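Local coordinates for protein LYND (Lyngbya aestuarii, PDB 4V1T) that probably catalyses the ATP-dependent cyclodehydration of cysteine residues in a precursor peptide to thiazolines, as expected of a YcaO-type cyclodehydratase, at residues G36-Q41 with G61-E66; A487-E492 with P520-A525; I268-V273 with T285-I290; A541-F546 with M702-I707; E618-G623 with P673-D678. One frame throughout, in Å; residues are numbered along the deposited sequence.

Interaction 1: residues G36-Q41 with G61-E66; sequences GQLYCQ and GEVPPE
Val-63 presents both of its methyl groups to the short helix 37-42. The CD2 branch of Leu-38 settles against them, 3.6 Å from Val-63 CG2 and 3.8 Å from Val-63 CG1. One turn further along, the amide of Gln-41 comes to meet the same valine head-on, with Gln-41 OE1 3.6 Å from Val-63 CG2. A leucine methyl and an amide oxygen thus share one methyl of the valine. The chain of Gln-41 bends at its second torsion (chi2 142°), which carries the amide toward Glu-62. There Gln-41 NE2 and Glu-62 OE1 are modelled only 2.4 Å apart, too short to be trusted in detail; a polar contact at the solvent-facing border, probably a hydrogen bond, is the safe reading. An alanine in place of this glutamine is likely to strip one cover from the Val-63 methyl and leave the Glu-62 carboxylate without its amide neighbour. Beyond this shell, Val-63 also packs on Ile-68, and Tyr-39 on the far side of the short helix lies against Val-71 and Leu-75. Tyr-39 OH and Gln-37 N bond to acidic side chains of another protein's chain, consistent with peptide recognition by this winged helix-turn-helix domain.

Interaction 2: residues A487-E492 with P520-A525; sequences ASQAIE and PEHRFA
His-522 gives up more surface than any other residue here, and its imidazole reaches across to Gln-489 and Ile-491. CG of His-522 stands opposite its backbone N (chi1 -166°), a setting that carries the ring toward 487-492. The NE2-CD2 side of the ring does the touching. Gln-489 CB lies 3.7 Å from His-522 NE2, and Gln-489 CG is 3.9 Å from His-522 CD2, so the aliphatic start of the glutamine, rather than its amide, makes the contact. The two side chains run antiparallel alongside one another, their amide and ring planes 52° apart. Ile-491 belongs to strand 491-498, which pairs antiparallel with strand 439-441 in the curled sheet of the YcaO region; 520-525 belongs to the loop that leads to strand 532-535, with an inverse gamma turn centred on Arg-523. Just after it, Phe-524 covers one face of the imidazole, its CD2 3.3 Å from the ring plane of His-522 and toward the rim. Ile-491 meets this pair with its CG2 methyl, 4.1 Å from His-522 NE2 and 4.4 Å from Phe-524 CE2. Its CG1 takes the crowded position between backbone N and carbonyl carbon (chi1 61°), while CG2 points at the two rings. Phe-485 backs the group, touching Ile-491 and meeting Phe-524 edge-to-face, and Asp-486 lies against the histidine.

Interaction 3: residues I268-V273 with T285-I290; sequences IVKYHV and TLDGKI
Lys-270, on the long helix 250-275, and Thr-285, in the loop that follows, form the closest approach of the two backbones, their CA atoms 8.1 Å apart. From 268 to 273 the chain is regular helix. The other segment leads from an extended Thr-285 into a type II beta turn from Leu-286 to Lys-289, closed by the bond from Lys-289 N to Leu-286 O; Gly-288 takes the positive phi (68°) usual at the third position of such a turn. The turn feeds strand 289-294, which lies between strands 189-196 and 299-304 in a seven-stranded mixed sheet, so the contact ties the helix to the entrance of one of its antiparallel strands. The side chains of Lys-270 and Thr-285 meet end-on. Lys-270 NZ donates to Thr-285 OG1 at 3.2 Å and also to the carbonyl oxygen of Phe-283, while Lys-270 CD rests 3.7 Å from Thr-285 CG2. The hydroxyl is used twice: it accepts from the lysine and donates a hydrogen bond to Asp-287 OD1, 2.8 Å from Thr-285 OG1, approaching from above the carboxylate plane. A water accepts a hydrogen bond from Thr-285 N and donates one to Asp-287 OD1, with a weak bond from Lys-270 NZ. A valine in place of Thr-285 would probably cost the lysine one acceptor and the aspartate its hydroxyl donor. Lys-270 NZ and Asp-287 OD1, 4.4 Å apart, lie beyond a salt bridge, though their opposite charges probably still attract.

Interaction 4: residues A541-F546 with M702-I707; sequences AILQGF and MTCVNI
Leu-543 is the first residue of 541-546 to touch Cys-704 on helix 697-710. Its CB does not point at the second helix, but the end of the side chain comes nearer, with Leu-543 CD1 4.1 Å from Cys-704 SG. Next along the turn, Gln-544 faces elsewhere: it touches the bound ADP and packs on Arg-344, so the same turn of helix serves the nucleotide pocket with one residue and the neighbouring helix with those around it. Phe-546 carries most of this helix's share of the contact. With CG opposite the backbone N (chi1 -168°), its ring is laid out toward the second helix, where the CA atoms of Phe-546 and Cys-704 come within 7.6 Å. Cys-704 CB sits over one face of the ring, 3.7 Å from the centroid of Phe-546 and 15° off the ring normal, a CH-pi contact displaced slightly toward the rim. The sulfur is set further out: Cys-704 SG stands 4.5 Å from the same Phe-546 centroid and 36° off the normal, an oblique sulfur-aromatic contact. At the far end of the ring, Phe-546 CZ comes 3.3 Å from Cys-704 O, so ring and peptide carbonyl are packed closely. The cysteine sulfur therefore touches both a leucine methyl and an aromatic ring. On helix 697-710, Ile-697 and Val-701 also touch Leu-543, Ala-708 touches Phe-546, and Val-705 turns to Thr-500 and Thr-715, the latter just before strand 716-719.

Interaction 5: residues E618-G623 with P673-D678; sequences ERLILG and PYLLPD
Leu-620 and Leu-622 flank the start of strand 621-626, an outer strand of a three-stranded antiparallel sheet in the YcaO region, and both send their side chains to Leu-675 of the loop between helices 661-666 and 697-710. Alternation along the extended chain puts the two leucines on the side of the loop, while Ile-621 packs instead on Arg-590 and Leu-664. The contact is buried and purely apolar, a small leucine cluster that lays the loop against the sheet. The loop's backbone is held by indole and guanidinium donors: Trp-558 NE1 bonds to Tyr-674 O, Trp-593 NE1 to Leu-675 O and Arg-564 NH1 to Leu-676 O, which together fix the place from which Leu-675 projects. Phe-775, the chain's last residue, also lies against Leu-622. The side chain of Leu-622 meets that of Leu-675 at about a right angle, its CG lying in the cleft between N and carbonyl carbon (chi1 43°). The forked end of Leu-675 divides its two methyls between the partners: Leu-675 CD1 lies 3.8 Å from Leu-620 CD1, and Leu-675 CD2 lies 4.0 Å from Leu-622 CD2.

The five contacts are spread over one long chain. Interaction 1 belongs to the N-terminal winged helix-turn-helix domain and is remote from the rest, its centre about 76 Å from that of interaction 4. Interaction 3, about 41 Å from interaction 1 between centres, is its nearest companion. Interactions 2, 4 and 5 fall within the YcaO range, with interaction 5 nested inside the loop that interaction 4 closes and their nearest atoms about 12 Å apart. Both lie near the nucleotide site: the Leu-543 side chain is about 9 Å from ADP, that of Leu-622 about 12 Å from ADP and about 10 Å from a magnesium ion. Interaction 2 lies about 30 Å from interaction 4 between centres.

Interaction 1: residues G36-Q41 with G61-E66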
# COMPACT_ATOMS: atom_id res chain seq x y z
N GLY B 36 -14.32 -39.37 1.52
CA GLY B 36 -15.37 -40.36 1.65
C GLY B 36 -15.40 -41.36 0.51
O GLY B 36 -15.37 -40.97 -0.67
N GLN B 37 -15.44 -42.64 0.86
CA GLN B 37 -15.72 -43.72 -0.07
C GLN B 37 -16.85 -43.36 -1.02
O GLN B 37 -16.71 -43.48 -2.23
CB GLN B 37 -16.14 -44.98 0.69
CG GLN B 37 -15.05 -46.00 0.89
CD GLN B 37 -15.52 -47.17 1.73
OE1 GLN B 37 -15.29 -47.20 2.93
NE2 GLN B 37 -16.19 -48.12 1.10
N LEU B 38 -17.97 -42.93 -0.44
CA LEU B 38 -19.18 -42.62 -1.21
C LEU B 38 -18.98 -41.44 -2.17
O LEU B 38 -19.59 -41.40 -3.24
CB LEU B 38 -20.35 -42.32 -0.28
CG LEU B 38 -20.87 -43.54 0.47
CD1 LEU B 38 -21.81 -43.11 1.59
CD2 LEU B 38 -21.57 -44.51 -0.48
N TYR B 39 -18.15 -40.49 -1.78
CA TYR B 39 -17.87 -39.36 -2.66
C TYR B 39 -17.16 -39.85 -3.91
O TYR B 39 -17.55 -39.52 -5.02
CB TYR B 39 -17.05 -38.29 -1.94
CG TYR B 39 -17.84 -37.40 -1.00
CD1 TYR B 39 -19.11 -36.96 -1.32
CD2 TYR B 39 -17.30 -36.99 0.21
CE1 TYR B 39 -19.83 -36.15 -0.46
CE2 TYR B 39 -18.01 -36.17 1.07
CZ TYR B 39 -19.27 -35.76 0.74
OH TYR B 39 -19.98 -34.96 1.60
N CYS B 40 -16.10 -40.63 -3.75
CA CYS B 40 -15.38 -41.17 -4.90
C CYS B 40 -16.34 -41.91 -5.82
O CYS B 40 -16.23 -41.87 -7.05
CB CYS B 40 -14.28 -42.12 -4.44
SG CYS B 40 -13.11 -41.37 -3.29
N GLN B 41 -17.31 -42.57 -5.20
CA GLN B 41 -18.26 -43.40 -5.91
C GLN B 41 -19.30 -42.59 -6.70
O GLN B 41 -19.67 -42.96 -7.82
CB GLN B 41 -18.97 -44.29 -4.89
CG GLN B 41 -19.54 -45.56 -5.47
CD GLN B 41 -19.38 -46.73 -4.52
OE1 GLN B 41 -19.37 -46.56 -3.30
NE2 GLN B 41 -19.22 -47.92 -5.08
N GLY B 61 -26.18 -51.14 -7.95
CA GLY B 61 -25.29 -52.21 -7.52
C GLY B 61 -24.98 -52.15 -6.03
O GLY B 61 -25.36 -53.05 -5.29
N GLU B 62 -24.31 -51.08 -5.60
CA GLU B 62 -23.87 -50.96 -4.22
C GLU B 62 -24.70 -49.98 -3.41
O GLU B 62 -25.53 -50.37 -2.59
CB GLU B 62 -22.39 -50.57 -4.14
CG GLU B 62 -21.76 -50.92 -2.79
CD GLU B 62 -20.63 -49.99 -2.40
OE1 GLU B 62 -20.00 -49.39 -3.30
OE2 GLU B 62 -20.36 -49.86 -1.18
N VAL B 63 -24.49 -48.69 -3.65
CA VAL B 63 -25.05 -47.64 -2.81
C VAL B 63 -26.57 -47.59 -2.93
O VAL B 63 -27.10 -47.50 -4.03
CB VAL B 63 -24.47 -46.25 -3.19
CG1 VAL B 63 -24.87 -45.21 -2.15
CG2 VAL B 63 -22.95 -46.31 -3.33
N PRO B 64 -27.28 -47.64 -1.79
CA PRO B 64 -28.73 -47.54 -1.85
C PRO B 64 -29.21 -46.09 -1.94
O PRO B 64 -28.43 -45.18 -1.66
CB PRO B 64 -29.18 -48.21 -0.55
CG PRO B 64 -28.07 -47.93 0.40
CD PRO B 64 -26.80 -47.88 -0.42
N PRO B 65 -30.48 -45.88 -2.34
CA PRO B 65 -31.03 -44.53 -2.58
C PRO B 65 -30.90 -43.57 -1.39
O PRO B 65 -30.51 -42.42 -1.59
CB PRO B 65 -32.51 -44.80 -2.86
CG PRO B 65 -32.56 -46.21 -3.36
CD PRO B 65 -31.46 -46.94 -2.64
N GLU B 66 -31.21 -44.04 -0.19
CA GLU B 66 -31.20 -43.17 0.99
C GLU B 66 -29.80 -42.69 1.33
O GLU B 66 -29.64 -41.61 1.88
CB GLU B 66 -31.81 -43.89 2.20
CG GLU B 66 -33.29 -43.57 2.38
CD GLU B 66 -33.91 -44.31 3.56
OE1 GLU B 66 -33.62 -45.51 3.74
OE2 GLU B 66 -34.69 -43.68 4.30

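Interaction 2: residues A487-E492 with P520-A525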
# COMPACT_ATOMS: atom_id res chain seq x y z
N ALA B 487 -18.71 49.03 6.37
CA ALA B 487 -19.65 48.48 7.33
C ALA B 487 -21.10 48.81 6.98
O ALA B 487 -22.03 48.22 7.53
CB ALA B 487 -19.33 48.99 8.72
N SER B 488 -21.30 49.75 6.05
CA SER B 488 -22.65 50.10 5.62
C SER B 488 -23.23 49.01 4.71
O SER B 488 -24.44 48.92 4.55
CB SER B 488 -22.65 51.44 4.89
OG SER B 488 -22.06 51.31 3.61
N GLN B 489 -22.37 48.19 4.13
CA GLN B 489 -22.81 47.15 3.21
C GLN B 489 -23.37 45.94 3.94
O GLN B 489 -22.80 45.47 4.92
CB GLN B 489 -21.65 46.69 2.32
CG GLN B 489 -21.11 47.76 1.39
CD GLN B 489 -22.10 48.19 0.33
OE1 GLN B 489 -23.13 47.54 0.13
NE2 GLN B 489 -21.80 49.28 -0.35
N ALA B 490 -24.51 45.44 3.46
CA ALA B 490 -25.02 44.16 3.91
C ALA B 490 -24.11 43.08 3.35
O ALA B 490 -23.69 43.15 2.19
CB ALA B 490 -26.45 43.96 3.45
N ILE B 491 -23.78 42.10 4.17
CA ILE B 491 -22.84 41.05 3.79
C ILE B 491 -23.28 39.74 4.40
O ILE B 491 -24.21 39.70 5.20
CB ILE B 491 -21.41 41.36 4.26
CG1 ILE B 491 -21.39 41.45 5.78
CG2 ILE B 491 -20.92 42.65 3.60
CD1 ILE B 491 -20.07 41.86 6.35
N GLU B 492 -22.61 38.66 4.02
CA GLU B 492 -22.90 37.34 4.59
C GLU B 492 -21.99 37.05 5.77
O GLU B 492 -20.77 37.03 5.64
CB GLU B 492 -22.76 36.27 3.52
CG GLU B 492 -23.89 36.33 2.49
CD GLU B 492 -23.84 35.20 1.48
OE1 GLU B 492 -22.73 34.75 1.13
OE2 GLU B 492 -24.92 34.77 1.03
N PRO B 520 -16.03 43.08 -6.89
CA PRO B 520 -14.72 43.71 -7.10
C PRO B 520 -14.56 45.03 -6.35
O PRO B 520 -13.44 45.42 -6.03
CB PRO B 520 -14.68 43.94 -8.62
CG PRO B 520 -15.66 42.96 -9.19
CD PRO B 520 -16.74 42.84 -8.16
N GLU B 521 -15.67 45.70 -6.06
CA GLU B 521 -15.64 46.98 -5.36
C GLU B 521 -15.64 46.80 -3.84
O GLU B 521 -15.62 47.79 -3.11
CB GLU B 521 -16.83 47.84 -5.78
CG GLU B 521 -16.90 48.14 -7.27
CD GLU B 521 -17.52 47.01 -8.08
OE1 GLU B 521 -17.80 45.94 -7.50
OE2 GLU B 521 -17.72 47.20 -9.30
N HIS B 522 -15.67 45.56 -3.36
CA HIS B 522 -15.76 45.31 -1.92
C HIS B 522 -15.03 44.02 -1.52
O HIS B 522 -15.57 43.17 -0.81
CB HIS B 522 -17.23 45.27 -1.50
CG HIS B 522 -17.44 45.36 -0.02
ND1 HIS B 522 -16.52 45.92 0.84
CD2 HIS B 522 -18.49 44.98 0.75
CE1 HIS B 522 -16.98 45.86 2.07
NE2 HIS B 522 -18.18 45.30 2.05
N ARG B 523 -13.79 43.89 -1.99
CA ARG B 523 -12.99 42.73 -1.66
C ARG B 523 -12.18 43.01 -0.40
O ARG B 523 -11.01 43.38 -0.48
CB ARG B 523 -12.06 42.36 -2.83
CG ARG B 523 -12.80 41.91 -4.08
CD ARG B 523 -12.02 40.86 -4.86
NE ARG B 523 -11.73 41.29 -6.23
CZ ARG B 523 -12.44 40.97 -7.31
NH1 ARG B 523 -13.51 40.20 -7.21
NH2 ARG B 523 -12.07 41.43 -8.49
N PHE B 524 -12.81 42.82 0.75
CA PHE B 524 -12.22 43.25 2.02
C PHE B 524 -11.48 42.14 2.75
O PHE B 524 -10.98 42.36 3.86
CB PHE B 524 -13.31 43.82 2.94
CG PHE B 524 -14.41 42.84 3.25
CD1 PHE B 524 -14.26 41.90 4.26
CD2 PHE B 524 -15.60 42.87 2.54
CE1 PHE B 524 -15.27 41.00 4.54
CE2 PHE B 524 -16.61 41.97 2.82
CZ PHE B 524 -16.45 41.04 3.82
N ALA B 525 -11.39 40.96 2.15
CA ALA B 525 -10.68 39.85 2.77
C ALA B 525 -10.45 38.70 1.80
O ALA B 525 -11.21 38.53 0.86
CB ALA B 525 -11.47 39.34 3.98

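Interaction 3: residues I268-V273 with T285-I290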
# COMPACT_ATOMS: atom_id res chain seq x y z
N ILE B 268 -26.58 -7.35 -13.34
CA ILE B 268 -27.97 -7.80 -13.50
C ILE B 268 -28.18 -9.11 -12.76
O ILE B 268 -29.27 -9.35 -12.20
CB ILE B 268 -28.39 -7.96 -14.98
CG1 ILE B 268 -27.46 -8.94 -15.71
CG2 ILE B 268 -28.39 -6.61 -15.67
CD1 ILE B 268 -27.89 -9.26 -17.12
N VAL B 269 -27.16 -9.97 -12.73
CA VAL B 269 -27.27 -11.25 -12.02
C VAL B 269 -27.36 -10.99 -10.53
O VAL B 269 -28.24 -11.52 -9.83
CB VAL B 269 -26.09 -12.17 -12.33
CG1 VAL B 269 -26.02 -13.35 -11.35
CG2 VAL B 269 -26.18 -12.67 -13.76
N LYS B 270 -26.45 -10.16 -10.04
CA LYS B 270 -26.46 -9.72 -8.66
C LYS B 270 -27.81 -9.10 -8.28
O LYS B 270 -28.38 -9.38 -7.22
CB LYS B 270 -25.32 -8.73 -8.43
CG LYS B 270 -25.30 -8.07 -7.06
CD LYS B 270 -23.87 -7.81 -6.63
CE LYS B 270 -23.78 -6.94 -5.40
NZ LYS B 270 -22.38 -6.53 -5.15
N TYR B 271 -28.33 -8.27 -9.17
CA TYR B 271 -29.58 -7.57 -8.92
C TYR B 271 -30.75 -8.55 -8.84
O TYR B 271 -31.64 -8.38 -8.02
CB TYR B 271 -29.83 -6.56 -10.03
CG TYR B 271 -31.22 -5.98 -10.01
CD1 TYR B 271 -31.63 -5.13 -8.99
CD2 TYR B 271 -32.13 -6.27 -11.02
CE1 TYR B 271 -32.91 -4.58 -8.98
CE2 TYR B 271 -33.40 -5.73 -11.01
CZ TYR B 271 -33.78 -4.88 -9.99
OH TYR B 271 -35.04 -4.34 -9.98
N HIS B 272 -30.74 -9.55 -9.72
CA HIS B 272 -31.79 -10.55 -9.76
C HIS B 272 -31.84 -11.32 -8.44
O HIS B 272 -32.91 -11.53 -7.89
CB HIS B 272 -31.57 -11.51 -10.92
CG HIS B 272 -32.55 -12.63 -10.98
ND1 HIS B 272 -33.85 -12.46 -11.43
CD2 HIS B 272 -32.44 -13.94 -10.65
CE1 HIS B 272 -34.49 -13.61 -11.38
NE2 HIS B 272 -33.66 -14.53 -10.91
N VAL B 273 -30.68 -11.72 -7.93
CA VAL B 273 -30.60 -12.56 -6.74
C VAL B 273 -30.89 -11.77 -5.47
O VAL B 273 -31.15 -12.35 -4.43
CB VAL B 273 -29.21 -13.25 -6.64
CG1 VAL B 273 -29.12 -14.16 -5.41
CG2 VAL B 273 -28.96 -14.08 -7.87
N THR B 285 -19.44 -5.43 -7.63
CA THR B 285 -19.93 -4.90 -8.89
C THR B 285 -19.60 -3.40 -8.92
O THR B 285 -19.00 -2.88 -7.99
CB THR B 285 -21.43 -5.15 -9.07
OG1 THR B 285 -22.11 -4.85 -7.85
CG2 THR B 285 -21.69 -6.59 -9.42
N LEU B 286 -19.99 -2.71 -9.98
CA LEU B 286 -19.59 -1.32 -10.18
C LEU B 286 -20.45 -0.30 -9.43
O LEU B 286 -20.33 0.90 -9.65
CB LEU B 286 -19.60 -1.00 -11.66
CG LEU B 286 -18.63 -1.80 -12.53
CD1 LEU B 286 -18.86 -1.47 -14.00
CD2 LEU B 286 -17.20 -1.51 -12.14
N ASP B 287 -21.32 -0.77 -8.54
CA ASP B 287 -22.16 0.15 -7.76
C ASP B 287 -21.30 1.00 -6.83
O ASP B 287 -20.60 0.49 -5.97
CB ASP B 287 -23.23 -0.61 -6.97
CG ASP B 287 -22.64 -1.72 -6.11
OD1 ASP B 287 -21.72 -2.43 -6.57
OD2 ASP B 287 -23.08 -1.88 -4.96
N GLY B 288 -21.36 2.32 -7.02
CA GLY B 288 -20.58 3.25 -6.21
C GLY B 288 -19.08 3.18 -6.45
O GLY B 288 -18.28 3.57 -5.59
N LYS B 289 -18.69 2.69 -7.62
CA LYS B 289 -17.28 2.47 -7.96
C LYS B 289 -17.02 2.89 -9.39
O LYS B 289 -17.82 2.61 -10.27
CB LYS B 289 -16.90 1.00 -7.82
CG LYS B 289 -15.98 0.68 -6.65
CD LYS B 289 -15.24 -0.63 -6.88
CE LYS B 289 -16.19 -1.83 -6.92
NZ LYS B 289 -15.57 -3.01 -7.60
N ILE B 290 -15.87 3.52 -9.62
CA ILE B 290 -15.41 3.76 -10.98
C ILE B 290 -14.08 3.05 -11.19
O ILE B 290 -13.18 3.10 -10.34
CB ILE B 290 -15.24 5.25 -11.27
CG1 ILE B 290 -16.59 5.96 -11.12
CG2 ILE B 290 -14.70 5.46 -12.68
CD1 ILE B 290 -16.51 7.46 -11.18
O HOH W 1 -20.19 -4.15 -5.13

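Interaction 4: residues A541-F546 with M702-I707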
# COMPACT_ATOMS: atom_id res chain seq x y z
N ALA B 541 -8.79 18.57 16.29
CA ALA B 541 -8.57 19.57 15.26
C ALA B 541 -8.48 20.98 15.85
O ALA B 541 -7.67 21.80 15.40
CB ALA B 541 -9.67 19.49 14.22
N ILE B 542 -9.33 21.27 16.83
CA ILE B 542 -9.32 22.56 17.50
C ILE B 542 -7.99 22.81 18.22
O ILE B 542 -7.44 23.90 18.14
CB ILE B 542 -10.47 22.67 18.51
CG1 ILE B 542 -11.81 22.74 17.77
CG2 ILE B 542 -10.31 23.92 19.39
CD1 ILE B 542 -13.02 22.63 18.68
N LEU B 543 -7.50 21.79 18.93
CA LEU B 543 -6.24 21.90 19.65
C LEU B 543 -5.10 22.25 18.70
O LEU B 543 -4.32 23.16 18.96
CB LEU B 543 -5.92 20.59 20.37
CG LEU B 543 -4.63 20.58 21.19
CD1 LEU B 543 -4.63 21.67 22.24
CD2 LEU B 543 -4.43 19.22 21.85
N GLN B 544 -5.00 21.52 17.60
CA GLN B 544 -3.96 21.77 16.63
C GLN B 544 -4.11 23.16 16.02
O GLN B 544 -3.12 23.87 15.84
CB GLN B 544 -3.98 20.70 15.53
CG GLN B 544 -2.83 20.81 14.53
CD GLN B 544 -1.48 20.59 15.18
OE1 GLN B 544 -1.21 19.52 15.73
NE2 GLN B 544 -0.63 21.62 15.14
N GLY B 545 -5.34 23.54 15.71
CA GLY B 545 -5.61 24.85 15.12
C GLY B 545 -5.16 25.97 16.04
O GLY B 545 -4.52 26.92 15.60
N PHE B 546 -5.49 25.83 17.32
CA PHE B 546 -5.08 26.80 18.34
C PHE B 546 -3.56 26.92 18.39
O PHE B 546 -3.00 28.02 18.37
CB PHE B 546 -5.63 26.40 19.72
CG PHE B 546 -5.51 27.49 20.75
CD1 PHE B 546 -4.33 27.66 21.45
CD2 PHE B 546 -6.56 28.35 21.00
CE1 PHE B 546 -4.21 28.68 22.39
CE2 PHE B 546 -6.45 29.36 21.94
CZ PHE B 546 -5.27 29.52 22.63
N MET B 702 -9.52 23.28 26.56
CA MET B 702 -10.14 24.15 27.55
C MET B 702 -9.05 24.82 28.39
O MET B 702 -9.27 25.88 28.97
CB MET B 702 -11.13 23.37 28.44
CG MET B 702 -12.40 22.90 27.71
SD MET B 702 -13.13 24.13 26.57
CE MET B 702 -13.77 25.35 27.72
N THR B 703 -7.87 24.21 28.42
CA THR B 703 -6.71 24.85 29.03
C THR B 703 -6.25 26.02 28.15
O THR B 703 -5.87 27.08 28.65
CB THR B 703 -5.55 23.86 29.20
OG1 THR B 703 -6.01 22.72 29.93
CG2 THR B 703 -4.39 24.52 29.96
N CYS B 704 -6.29 25.81 26.84
CA CYS B 704 -5.87 26.82 25.89
C CYS B 704 -6.84 27.99 25.80
O CYS B 704 -6.42 29.14 25.66
CB CYS B 704 -5.69 26.18 24.50
SG CYS B 704 -4.24 25.10 24.37
N VAL B 705 -8.13 27.69 25.87
CA VAL B 705 -9.14 28.74 25.79
C VAL B 705 -9.01 29.70 26.98
O VAL B 705 -9.21 30.92 26.84
CB VAL B 705 -10.57 28.16 25.73
CG1 VAL B 705 -10.92 27.49 27.03
CG2 VAL B 705 -11.58 29.25 25.46
N ASN B 706 -8.67 29.15 28.14
CA ASN B 706 -8.53 29.94 29.35
C ASN B 706 -7.22 30.73 29.41
O ASN B 706 -7.19 31.84 29.93
CB ASN B 706 -8.67 29.05 30.57
CG ASN B 706 -10.09 28.55 30.77
OD1 ASN B 706 -11.01 29.35 30.96
ND2 ASN B 706 -10.29 27.24 30.70
N ILE B 707 -6.15 30.15 28.87
CA ILE B 707 -4.88 30.86 28.76
C ILE B 707 -5.04 32.09 27.86
O ILE B 707 -4.49 33.15 28.15
CB ILE B 707 -3.77 29.95 28.20
CG1 ILE B 707 -3.32 28.97 29.27
CG2 ILE B 707 -2.57 30.76 27.72
CD1 ILE B 707 -2.40 27.87 28.76

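Interaction 5: residues E618-G623 with P673-D678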
# COMPACT_ATOMS: atom_id res chain seq x y z
N GLU B 618 23.31 30.02 0.70
CA GLU B 618 23.13 29.50 2.06
C GLU B 618 21.82 28.73 2.25
O GLU B 618 21.72 27.90 3.14
CB GLU B 618 23.21 30.63 3.08
CG GLU B 618 24.60 31.22 3.20
CD GLU B 618 24.74 32.16 4.38
OE1 GLU B 618 23.80 32.23 5.21
OE2 GLU B 618 25.78 32.84 4.48
N ARG B 619 20.84 29.02 1.40
CA ARG B 619 19.54 28.34 1.42
C ARG B 619 18.95 28.38 2.82
O ARG B 619 18.69 27.33 3.42
CB ARG B 619 19.67 26.89 0.95
CG ARG B 619 20.46 26.69 -0.33
CD ARG B 619 19.59 26.53 -1.57
NE ARG B 619 20.20 25.54 -2.45
CZ ARG B 619 19.89 25.38 -3.73
NH1 ARG B 619 18.98 26.16 -4.30
NH2 ARG B 619 20.50 24.45 -4.45
N LEU B 620 18.78 29.57 3.35
CA LEU B 620 18.23 29.74 4.67
C LEU B 620 16.83 29.16 4.69
O LEU B 620 15.94 29.57 3.94
CB LEU B 620 18.20 31.21 5.10
CG LEU B 620 19.58 31.85 5.30
CD1 LEU B 620 19.44 33.33 5.59
CD2 LEU B 620 20.34 31.14 6.42
N ILE B 621 16.65 28.18 5.54
CA ILE B 621 15.37 27.55 5.68
C ILE B 621 15.02 27.51 7.15
O ILE B 621 15.89 27.45 8.02
CB ILE B 621 15.39 26.16 5.01
CG1 ILE B 621 15.53 26.38 3.49
CG2 ILE B 621 14.12 25.38 5.32
CD1 ILE B 621 15.78 25.16 2.70
N LEU B 622 13.74 27.55 7.43
CA LEU B 622 13.29 27.50 8.79
C LEU B 622 11.90 26.88 8.88
O LEU B 622 11.18 26.76 7.88
CB LEU B 622 13.33 28.90 9.40
CG LEU B 622 12.82 30.01 8.50
CD1 LEU B 622 11.31 30.01 8.55
CD2 LEU B 622 13.37 31.36 8.93
N GLY B 623 11.53 26.46 10.08
CA GLY B 623 10.28 25.77 10.31
C GLY B 623 9.82 26.02 11.72
O GLY B 623 10.64 26.27 12.61
N PRO B 673 20.77 38.68 11.44
CA PRO B 673 21.40 38.17 12.67
C PRO B 673 20.41 37.66 13.71
O PRO B 673 20.80 36.91 14.62
CB PRO B 673 22.16 39.39 13.20
CG PRO B 673 21.46 40.56 12.63
CD PRO B 673 20.95 40.13 11.29
N TYR B 674 19.15 38.05 13.57
CA TYR B 674 18.09 37.56 14.45
C TYR B 674 17.71 36.10 14.16
O TYR B 674 16.80 35.55 14.80
CB TYR B 674 16.85 38.45 14.33
CG TYR B 674 16.34 38.64 12.91
CD1 TYR B 674 16.83 39.67 12.11
CD2 TYR B 674 15.37 37.80 12.38
CE1 TYR B 674 16.38 39.84 10.82
CE2 TYR B 674 14.91 37.97 11.09
CZ TYR B 674 15.42 38.98 10.32
OH TYR B 674 14.96 39.14 9.04
N LEU B 675 18.40 35.46 13.21
CA LEU B 675 18.20 34.05 12.91
C LEU B 675 19.07 33.15 13.78
O LEU B 675 18.69 32.02 14.07
CB LEU B 675 18.50 33.77 11.44
CG LEU B 675 17.50 34.27 10.40
CD1 LEU B 675 17.97 33.84 9.02
CD2 LEU B 675 16.09 33.77 10.66
N LEU B 676 20.23 33.64 14.18
CA LEU B 676 21.13 32.84 15.00
C LEU B 676 20.94 33.24 16.46
O LEU B 676 20.54 34.36 16.76
CB LEU B 676 22.58 32.98 14.54
CG LEU B 676 23.21 34.36 14.56
CD1 LEU B 676 23.82 34.66 15.93
CD2 LEU B 676 24.27 34.45 13.47
N PRO B 677 21.21 32.31 17.38
CA PRO B 677 20.95 32.62 18.79
C PRO B 677 21.93 33.63 19.36
O PRO B 677 23.09 33.66 18.94
CB PRO B 677 21.10 31.27 19.47
CG PRO B 677 22.07 30.52 18.60
CD PRO B 677 21.79 30.96 17.20
N ASP B 678 21.48 34.45 20.29
CA ASP B 678 22.39 35.37 20.96
C ASP B 678 23.02 34.64 22.13
O ASP B 678 22.32 34.13 23.02
CB ASP B 678 21.70 36.67 21.40
CG ASP B 678 20.63 36.44 22.43
OD1 ASP B 678 19.89 35.43 22.31
OD2 ASP B 678 20.52 37.27 23.35